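Local coordinates for protein phospholipase C-beta (PLC-beta) (PDB 3QR0) that belongs to the phosphoinositide-specific phospholipase C family and carries a calcium ion in a TIM-barrel domain built from X and Y regions, at residues Leu439-Lys451 against Glu512-Val524. Sequence-based numbering, arbitrary orientation.
Sequences LLLDKPIDGHPLK and EEMSALVNYIQPV
The Tyr520 hydroxyl bridges the two ends of the type II beta turn 445-448. Ile445 N donates to Tyr520 OH at 2.8 Å, and Tyr520 OH donates to His448 O at 2.5 Å. Both partners lie at the ring edge, near its plane, and hold the hydroxyl in place from two directions. The phenol reaches the turn with CG anti to its own carbonyl carbon (chi1 -65°). On the CD2 edge Leu441 CD2 approaches in plane, 3.7 Å from Tyr520 CD2, and the two side chains cross at about a right angle. Leu450 CD2 comes in obliquely at 3.7 Å from Tyr520 CD1. The other methyl of Leu450, CD1, packs on Asn519 CA and CB.

The buried Asn519 amide works in two directions. Asn519 ND2 donates to Leu441 O (3.0 Å, 166°); the oxygen lies in the amide plane, but the donor stands above the carbonyl plane. Asn519 OD1 accepts from Tyr520 N at 2.8 Å, which helps hold the amide's orientation. A water also links Leu441 O with Leu517 O. Farther along, Leu517 CD2 meets Leu440 CD2 at 3.9 Å and lies close to Asp442 CB.

Leu440 also packs on Asn433 of helix 422-436 and on Ile468 of strand 466-469. The arrangement joins a loop of the X region to the chain entering strand 522-523 of the Y region, within the split TIM barrel of phosphoinositide-specific phospholipases C.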
loop_
_atom_site.group_PDB
_atom_site.type_symbol
_atom_site.label_atom_id
_atom_site.label_comp_id
_atom_site.label_asym_id
_atom_site.label_seq_id
_atom_site.Cartn_x
_atom_site.Cartn_y
_atom_site.Cartn_z
ATOM N N LEU A 439 -10.659 2.855 -23.999
ATOM C CA LEU A 439 -9.973 2.059 -22.971
ATOM C C LEU A 439 -10.187 0.554 -23.138
ATOM O O LEU A 439 -9.346 -0.246 -22.730
ATOM C CB LEU A 439 -10.436 2.466 -21.566
ATOM C CG LEU A 439 -10.323 3.939 -21.171
ATOM C CD1 LEU A 439 -10.924 4.151 -19.781
ATOM C CD2 LEU A 439 -8.873 4.413 -21.231
ATOM N N LEU A 440 -11.318 0.169 -23.717
ATOM C CA LEU A 440 -11.664 -1.239 -23.852
ATOM C C LEU A 440 -10.824 -1.919 -24.931
ATOM O O LEU A 440 -10.818 -1.481 -26.084
ATOM C CB LEU A 440 -13.147 -1.377 -24.187
ATOM C CG LEU A 440 -13.725 -2.790 -24.205
ATOM C CD1 LEU A 440 -13.545 -3.473 -22.852
ATOM C CD2 LEU A 440 -15.199 -2.726 -24.589
ATOM N N LEU A 441 -10.120 -2.984 -24.552
ATOM C CA LEU A 441 -9.367 -3.783 -25.518
ATOM C C LEU A 441 -10.294 -4.850 -26.086
ATOM O O LEU A 441 -10.397 -5.956 -25.549
ATOM C CB LEU A 441 -8.129 -4.428 -24.878
ATOM C CG LEU A 441 -7.177 -5.073 -25.895
ATOM C CD1 LEU A 441 -6.416 -4.008 -26.686
ATOM C CD2 LEU A 441 -6.208 -6.026 -25.213
ATOM N N ASP A 442 -10.971 -4.505 -27.174
ATOM C CA ASP A 442 -11.988 -5.375 -27.769
ATOM C C ASP A 442 -11.458 -6.184 -28.957
ATOM O O ASP A 442 -12.226 -6.891 -29.607
ATOM C CB ASP A 442 -13.219 -4.549 -28.186
ATOM C CG ASP A 442 -12.899 -3.506 -29.243
ATOM O OD1 ASP A 442 -11.713 -3.349 -29.599
ATOM O OD2 ASP A 442 -13.837 -2.837 -29.720
ATOM N N LYS A 443 -10.154 -6.078 -29.222
ATOM C CA LYS A 443 -9.499 -6.756 -30.347
ATOM C C LYS A 443 -8.040 -7.087 -30.014
ATOM O O LYS A 443 -7.406 -6.363 -29.244
ATOM C CB LYS A 443 -9.491 -5.851 -31.577
ATOM C CG LYS A 443 -10.735 -5.924 -32.448
ATOM C CD LYS A 443 -10.525 -5.201 -33.783
ATOM C CE LYS A 443 -9.304 -5.735 -34.544
ATOM N NZ LYS A 443 -9.351 -5.450 -36.005
ATOM N N PRO A 444 -7.488 -8.158 -30.621
ATOM C CA PRO A 444 -6.051 -8.423 -30.475
ATOM C C PRO A 444 -5.201 -7.297 -31.058
ATOM O O PRO A 444 -5.622 -6.641 -32.008
ATOM C CB PRO A 444 -5.843 -9.710 -31.282
ATOM C CG PRO A 444 -7.181 -10.333 -31.382
ATOM C CD PRO A 444 -8.159 -9.205 -31.411
ATOM N N ILE A 445 -4.016 -7.079 -30.493
ATOM C CA ILE A 445 -3.099 -6.041 -30.982
ATOM C C ILE A 445 -2.097 -6.616 -31.980
ATOM O O ILE A 445 -1.956 -7.834 -32.095
ATOM C CB ILE A 445 -2.352 -5.330 -29.823
ATOM C CG1 ILE A 445 -1.376 -6.275 -29.107
ATOM C CG2 ILE A 445 -3.357 -4.751 -28.836
ATOM C CD1 ILE A 445 -0.434 -5.561 -28.169
ATOM N N ASP A 446 -1.398 -5.731 -32.690
ATOM C CA ASP A 446 -0.427 -6.151 -33.693
ATOM C C ASP A 446 0.735 -6.923 -33.076
ATOM O O ASP A 446 1.253 -6.549 -32.021
ATOM C CB ASP A 446 0.117 -4.952 -34.474
ATOM C CG ASP A 446 0.620 -5.344 -35.842
ATOM O OD1 ASP A 446 -0.227 -5.674 -36.697
ATOM O OD2 ASP A 446 1.852 -5.334 -36.066
ATOM N N GLY A 447 1.128 -8.005 -33.741
ATOM C CA GLY A 447 2.210 -8.868 -33.274
ATOM C C GLY A 447 1.763 -9.960 -32.314
ATOM O O GLY A 447 2.544 -10.855 -31.993
ATOM N N HIS A 448 0.511 -9.894 -31.857
ATOM C CA HIS A 448 0.014 -10.821 -30.841
ATOM C C HIS A 448 -1.355 -11.399 -31.202
ATOM O O HIS A 448 -2.343 -11.168 -30.500
ATOM C CB HIS A 448 -0.010 -10.133 -29.476
ATOM C CG HIS A 448 1.350 -9.748 -28.987
ATOM N ND1 HIS A 448 2.136 -10.597 -28.237
ATOM C CD2 HIS A 448 2.084 -8.625 -29.179
ATOM C CE1 HIS A 448 3.285 -10.003 -27.967
ATOM N NE2 HIS A 448 3.282 -8.809 -28.532
ATOM N N PRO A 449 -1.413 -12.174 -32.295
ATOM C CA PRO A 449 -2.655 -12.841 -32.644
ATOM C C PRO A 449 -2.954 -13.973 -31.664
ATOM O O PRO A 449 -2.052 -14.440 -30.958
ATOM C CB PRO A 449 -2.377 -13.390 -34.042
ATOM C CG PRO A 449 -0.915 -13.612 -34.073
ATOM C CD PRO A 449 -0.309 -12.552 -33.199
ATOM N N LEU A 450 -4.214 -14.397 -31.625
ATOM C CA LEU A 450 -4.649 -15.462 -30.728
ATOM C C LEU A 450 -4.431 -16.825 -31.389
ATOM O O LEU A 450 -5.380 -17.511 -31.761
ATOM C CB LEU A 450 -6.118 -15.270 -30.344
ATOM C CG LEU A 450 -6.480 -13.931 -29.695
ATOM C CD1 LEU A 450 -7.996 -13.832 -29.503
ATOM C CD2 LEU A 450 -5.752 -13.736 -28.366
ATOM N N LYS A 451 -3.163 -17.201 -31.531
ATOM C CA LYS A 451 -2.777 -18.490 -32.096
ATOM C C LYS A 451 -1.843 -19.176 -31.112
ATOM O O LYS A 451 -1.211 -18.505 -30.297
ATOM C CB LYS A 451 -2.070 -18.296 -33.440
ATOM C CG LYS A 451 -2.970 -17.768 -34.553
ATOM C CD LYS A 451 -2.186 -17.534 -35.838
ATOM C CE LYS A 451 -3.096 -17.096 -36.972
ATOM N NZ LYS A 451 -2.334 -16.875 -38.233
ATOM N N GLU A 512 -22.886 -13.670 -27.720
ATOM C CA GLU A 512 -21.866 -13.296 -28.697
ATOM C C GLU A 512 -21.282 -11.900 -28.433
ATOM O O GLU A 512 -20.093 -11.682 -28.656
ATOM C CB GLU A 512 -22.417 -13.400 -30.127
ATOM C CG GLU A 512 -21.358 -13.191 -31.213
ATOM C CD GLU A 512 -21.655 -13.951 -32.499
ATOM O OE1 GLU A 512 -22.841 -14.089 -32.871
ATOM O OE2 GLU A 512 -20.689 -14.412 -33.145
ATOM N N GLU A 513 -22.100 -10.972 -27.938
ATOM C CA GLU A 513 -21.626 -9.608 -27.647
ATOM C C GLU A 513 -20.610 -9.568 -26.504
ATOM O O GLU A 513 -19.701 -8.738 -26.518
ATOM C CB GLU A 513 -22.783 -8.658 -27.315
ATOM C CG GLU A 513 -23.667 -8.284 -28.497
ATOM C CD GLU A 513 -24.793 -9.272 -28.750
ATOM O OE1 GLU A 513 -25.687 -8.937 -29.557
ATOM O OE2 GLU A 513 -24.792 -10.375 -28.154
ATOM N N MET A 514 -20.777 -10.440 -25.509
ATOM C CA MET A 514 -19.810 -10.533 -24.410
ATOM C C MET A 514 -18.587 -11.320 -24.851
ATOM O O MET A 514 -17.461 -10.899 -24.612
ATOM C CB MET A 514 -20.421 -11.178 -23.159
ATOM C CG MET A 514 -21.207 -10.216 -22.276
ATOM S SD MET A 514 -20.275 -8.755 -21.769
ATOM C CE MET A 514 -18.929 -9.511 -20.854
ATOM N N SER A 515 -18.815 -12.461 -25.491
ATOM C CA SER A 515 -17.735 -13.257 -26.069
ATOM C C SER A 515 -16.788 -12.398 -26.917
ATOM O O SER A 515 -15.568 -12.528 -26.806
ATOM C CB SER A 515 -18.314 -14.396 -26.908
ATOM O OG SER A 515 -17.311 -15.310 -27.305
ATOM N N ALA A 516 -17.361 -11.507 -27.731
ATOM C CA ALA A 516 -16.602 -10.640 -28.646
ATOM C C ALA A 516 -15.576 -9.739 -27.962
ATOM O O ALA A 516 -14.590 -9.349 -28.580
ATOM C CB ALA A 516 -17.566 -9.778 -29.481
ATOM N N LEU A 517 -15.804 -9.403 -26.697
ATOM C CA LEU A 517 -14.889 -8.529 -25.959
ATOM C C LEU A 517 -13.696 -9.277 -25.343
ATOM O O LEU A 517 -12.766 -8.644 -24.845
ATOM C CB LEU A 517 -15.646 -7.787 -24.857
ATOM C CG LEU A 517 -16.887 -7.003 -25.301
ATOM C CD1 LEU A 517 -17.555 -6.374 -24.102
ATOM C CD2 LEU A 517 -16.539 -5.944 -26.348
ATOM N N VAL A 518 -13.723 -10.609 -25.379
ATOM C CA VAL A 518 -12.679 -11.428 -24.759
ATOM C C VAL A 518 -11.594 -11.760 -25.774
ATOM O O VAL A 518 -11.890 -12.083 -26.924
ATOM C CB VAL A 518 -13.261 -12.735 -24.175
ATOM C CG1 VAL A 518 -12.178 -13.543 -23.473
ATOM C CG2 VAL A 518 -14.407 -12.422 -23.210
ATOM N N ASN A 519 -10.339 -11.663 -25.351
ATOM C CA ASN A 519 -9.213 -12.003 -26.227
ATOM C C ASN A 519 -8.055 -12.647 -25.468
ATOM O O ASN A 519 -7.903 -13.863 -25.514
ATOM C CB ASN A 519 -8.753 -10.788 -27.055
ATOM C CG ASN A 519 -8.836 -9.479 -26.287
ATOM O OD1 ASN A 519 -8.123 -9.279 -25.312
ATOM N ND2 ASN A 519 -9.706 -8.578 -26.736
ATOM N N TYR A 520 -7.253 -11.847 -24.766
ATOM C CA TYR A 520 -6.028 -12.362 -24.146
ATOM C C TYR A 520 -6.259 -13.051 -22.808
ATOM O O TYR A 520 -5.403 -13.812 -22.351
ATOM C CB TYR A 520 -4.995 -11.242 -23.980
ATOM C CG TYR A 520 -4.520 -10.722 -25.310
ATOM C CD1 TYR A 520 -3.741 -11.516 -26.143
ATOM C CD2 TYR A 520 -4.873 -9.448 -25.749
ATOM C CE1 TYR A 520 -3.317 -11.058 -27.372
ATOM C CE2 TYR A 520 -4.452 -8.977 -26.971
ATOM C CZ TYR A 520 -3.676 -9.786 -27.785
ATOM O OH TYR A 520 -3.255 -9.319 -29.005
ATOM N N ILE A 521 -7.399 -12.785 -22.177
ATOM C CA ILE A 521 -7.684 -13.346 -20.864
ATOM C C ILE A 521 -8.911 -14.227 -20.967
ATOM O O ILE A 521 -9.974 -13.894 -20.441
ATOM C CB ILE A 521 -7.902 -12.253 -19.783
ATOM C CG1 ILE A 521 -6.902 -11.102 -19.940
ATOM C CG2 ILE A 521 -7.791 -12.871 -18.393
ATOM C CD1 ILE A 521 -5.450 -11.495 -19.762
ATOM N N GLN A 522 -8.761 -15.354 -21.655
ATOM C CA GLN A 522 -9.875 -16.253 -21.891
ATOM C C GLN A 522 -9.923 -17.339 -20.823
ATOM O O GLN A 522 -9.049 -18.195 -20.781
ATOM C CB GLN A 522 -9.776 -16.892 -23.278
ATOM C CG GLN A 522 -10.996 -17.704 -23.636
ATOM C CD GLN A 522 -10.851 -18.449 -24.943
ATOM O OE1 GLN A 522 -10.024 -18.097 -25.792
ATOM N NE2 GLN A 522 -11.665 -19.489 -25.115
ATOM N N PRO A 523 -10.957 -17.316 -19.964
ATOM C CA PRO A 523 -11.064 -18.339 -18.932
ATOM C C PRO A 523 -11.563 -19.655 -19.505
ATOM O O PRO A 523 -12.592 -19.680 -20.177
ATOM C CB PRO A 523 -12.088 -17.751 -17.957
ATOM C CG PRO A 523 -12.941 -16.861 -18.790
ATOM C CD PRO A 523 -12.135 -16.434 -19.991
ATOM N N VAL A 524 -10.829 -20.732 -19.245
ATOM C CA VAL A 524 -11.203 -22.061 -19.712
ATOM C C VAL A 524 -11.156 -23.051 -18.558
ATOM O O VAL A 524 -10.462 -22.831 -17.561
ATOM C CB VAL A 524 -10.271 -22.563 -20.845
ATOM C CG1 VAL A 524 -10.332 -21.626 -22.050
ATOM C CG2 VAL A 524 -8.833 -22.718 -20.345
HETATM O O HOH W 1 -10.613 -7.814 -23.470
#